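Local coordinates for protein HTH-type transcriptional regulator KdgR (PDB 1YSP) that represses transcription of the genes for 2-keto-3-deoxygluconate transport and catabolism and of the Entner-Doudoroff aldolase gene, this chain being its C-terminal IclR-family domain, at residues A[13-16]-A[17-21]. Sequence-based numbering, arbitrary orientation.
Sequences MREL and SRLTK
E15 and R18 lie side by side on the outer face of helix 4-20 and form a two-pronged salt bridge, R18 offering its side rather than its end. R18 NE reaches E15 OE1 at 2.8 Å, nearly straight. R18 NH2 reaches E15 OE2 at 3.2 Å. Both oxygens lie in the guanidinium plane, yet the nitrogens come from above the carboxylate, the two planes being 46° apart. The bend of R18 at chi3 (74°) turns the guanidinium back along the helix toward E15. E15 CG also touches L19 CD1 at 4.1 Å. An alanine at E15 has no carboxylate to offer, and the R18 guanidinium would probably lose both bonds and be freer to swing.

In the last turn of the helix, T20 OG1 donates to L16 O at 2.7 Å from above the carbonyl plane, while T20 N adds a weak bond to the same oxygen. On the buried side of the helix, L16 packs on M160, L161 and A164 of helix 151-172. T20 OG1 also accepts a hydrogen bond from E22 N, just past K21, the first residue to leave the helical conformation, with positive phi. Giving to L16 O and receiving from E22 N, the hydroxyl ties the helix end to the chain entering strand 24-30.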
loop_
_atom_site.group_PDB
_atom_site.type_symbol
_atom_site.label_atom_id
_atom_site.label_comp_id
_atom_site.label_asym_id
_atom_site.label_seq_id
_atom_site.Cartn_x
_atom_site.Cartn_y
_atom_site.Cartn_z
ATOM N N MET A 13 1.579 -4.829 12.995
ATOM C CA MET A 13 2.768 -4.124 12.432
ATOM C C MET A 13 4.016 -4.380 13.279
ATOM O O MET A 13 5.120 -4.595 12.773
ATOM C CB MET A 13 2.487 -2.644 12.311
ATOM C CG MET A 13 1.431 -2.300 11.188
ATOM S SD MET A 13 0.842 -0.602 11.307
ATOM C CE MET A 13 2.266 0.351 10.769
ATOM N N ARG A 14 3.840 -4.348 14.605
ATOM C CA ARG A 14 4.960 -4.703 15.491
ATOM C C ARG A 14 5.410 -6.145 15.255
ATOM O O ARG A 14 6.621 -6.406 15.188
ATOM C CB ARG A 14 4.651 -4.385 16.970
ATOM C CG ARG A 14 4.543 -2.876 17.252
ATOM C CD ARG A 14 3.780 -2.550 18.588
ATOM N NE ARG A 14 3.836 -1.117 18.831
ATOM C CZ ARG A 14 4.794 -0.478 19.484
ATOM N NH1 ARG A 14 5.782 -1.139 20.057
ATOM N NH2 ARG A 14 4.750 0.828 19.572
ATOM N N GLU A 15 4.454 -7.052 15.027
ATOM C CA GLU A 15 4.749 -8.422 14.612
ATOM C C GLU A 15 5.542 -8.565 13.257
ATOM O O GLU A 15 6.524 -9.321 13.151
ATOM C CB GLU A 15 3.478 -9.268 14.639
ATOM C CG GLU A 15 3.659 -10.734 14.252
ATOM C CD GLU A 15 4.249 -11.629 15.362
ATOM O OE1 GLU A 15 4.886 -11.155 16.332
ATOM O OE2 GLU A 15 4.055 -12.842 15.237
ATOM N N LEU A 16 5.122 -7.826 12.239
ATOM C CA LEU A 16 5.894 -7.801 10.989
ATOM C C LEU A 16 7.298 -7.231 11.194
ATOM O O LEU A 16 8.248 -7.717 10.595
ATOM C CB LEU A 16 5.160 -6.942 9.941
ATOM C CG LEU A 16 3.907 -7.567 9.335
ATOM C CD1 LEU A 16 3.019 -6.432 8.686
ATOM C CD2 LEU A 16 4.274 -8.712 8.324
ATOM N N SER A 17 7.430 -6.193 12.002
ATOM C CA SER A 17 8.735 -5.597 12.275
ATOM C C SER A 17 9.632 -6.633 12.962
ATOM O O SER A 17 10.779 -6.853 12.544
ATOM C CB SER A 17 8.601 -4.339 13.105
ATOM O OG SER A 17 9.844 -3.905 13.658
ATOM N N ARG A 18 9.080 -7.300 13.983
ATOM C CA ARG A 18 9.747 -8.430 14.637
ATOM C C ARG A 18 10.186 -9.508 13.641
ATOM O O ARG A 18 11.322 -9.999 13.716
ATOM C CB ARG A 18 8.801 -9.082 15.683
ATOM C CG ARG A 18 9.480 -10.119 16.572
ATOM C CD ARG A 18 8.456 -10.791 17.514
ATOM N NE ARG A 18 7.593 -11.724 16.805
ATOM C CZ ARG A 18 7.936 -12.953 16.428
ATOM N NH1 ARG A 18 9.155 -13.411 16.667
ATOM N NH2 ARG A 18 7.073 -13.727 15.807
ATOM N N LEU A 19 9.289 -9.915 12.743
ATOM C CA LEU A 19 9.621 -11.006 11.814
ATOM C C LEU A 19 10.589 -10.568 10.690
ATOM O O LEU A 19 11.343 -11.394 10.163
ATOM C CB LEU A 19 8.372 -11.630 11.205
ATOM C CG LEU A 19 7.299 -12.322 12.094
ATOM C CD1 LEU A 19 5.945 -12.389 11.345
ATOM C CD2 LEU A 19 7.686 -13.660 12.529
ATOM N N THR A 20 10.567 -9.292 10.310
ATOM C CA THR A 20 11.247 -8.904 9.055
ATOM C C THR A 20 12.325 -7.859 9.226
ATOM O O THR A 20 13.150 -7.682 8.316
ATOM C CB THR A 20 10.236 -8.348 7.969
ATOM O OG1 THR A 20 9.718 -7.101 8.396
ATOM C CG2 THR A 20 9.126 -9.309 7.683
ATOM N N LYS A 21 12.280 -7.129 10.341
ATOM C CA LYS A 21 13.120 -5.957 10.621
ATOM C C LYS A 21 12.953 -4.795 9.628
ATOM O O LYS A 21 13.790 -3.897 9.579
ATOM C CB LYS A 21 14.615 -6.324 10.719
ATOM C CG LYS A 21 14.897 -7.509 11.608
ATOM C CD LYS A 21 15.176 -7.084 13.022
ATOM C CE LYS A 21 16.418 -7.823 13.533
ATOM N NZ LYS A 21 16.182 -8.444 14.848
#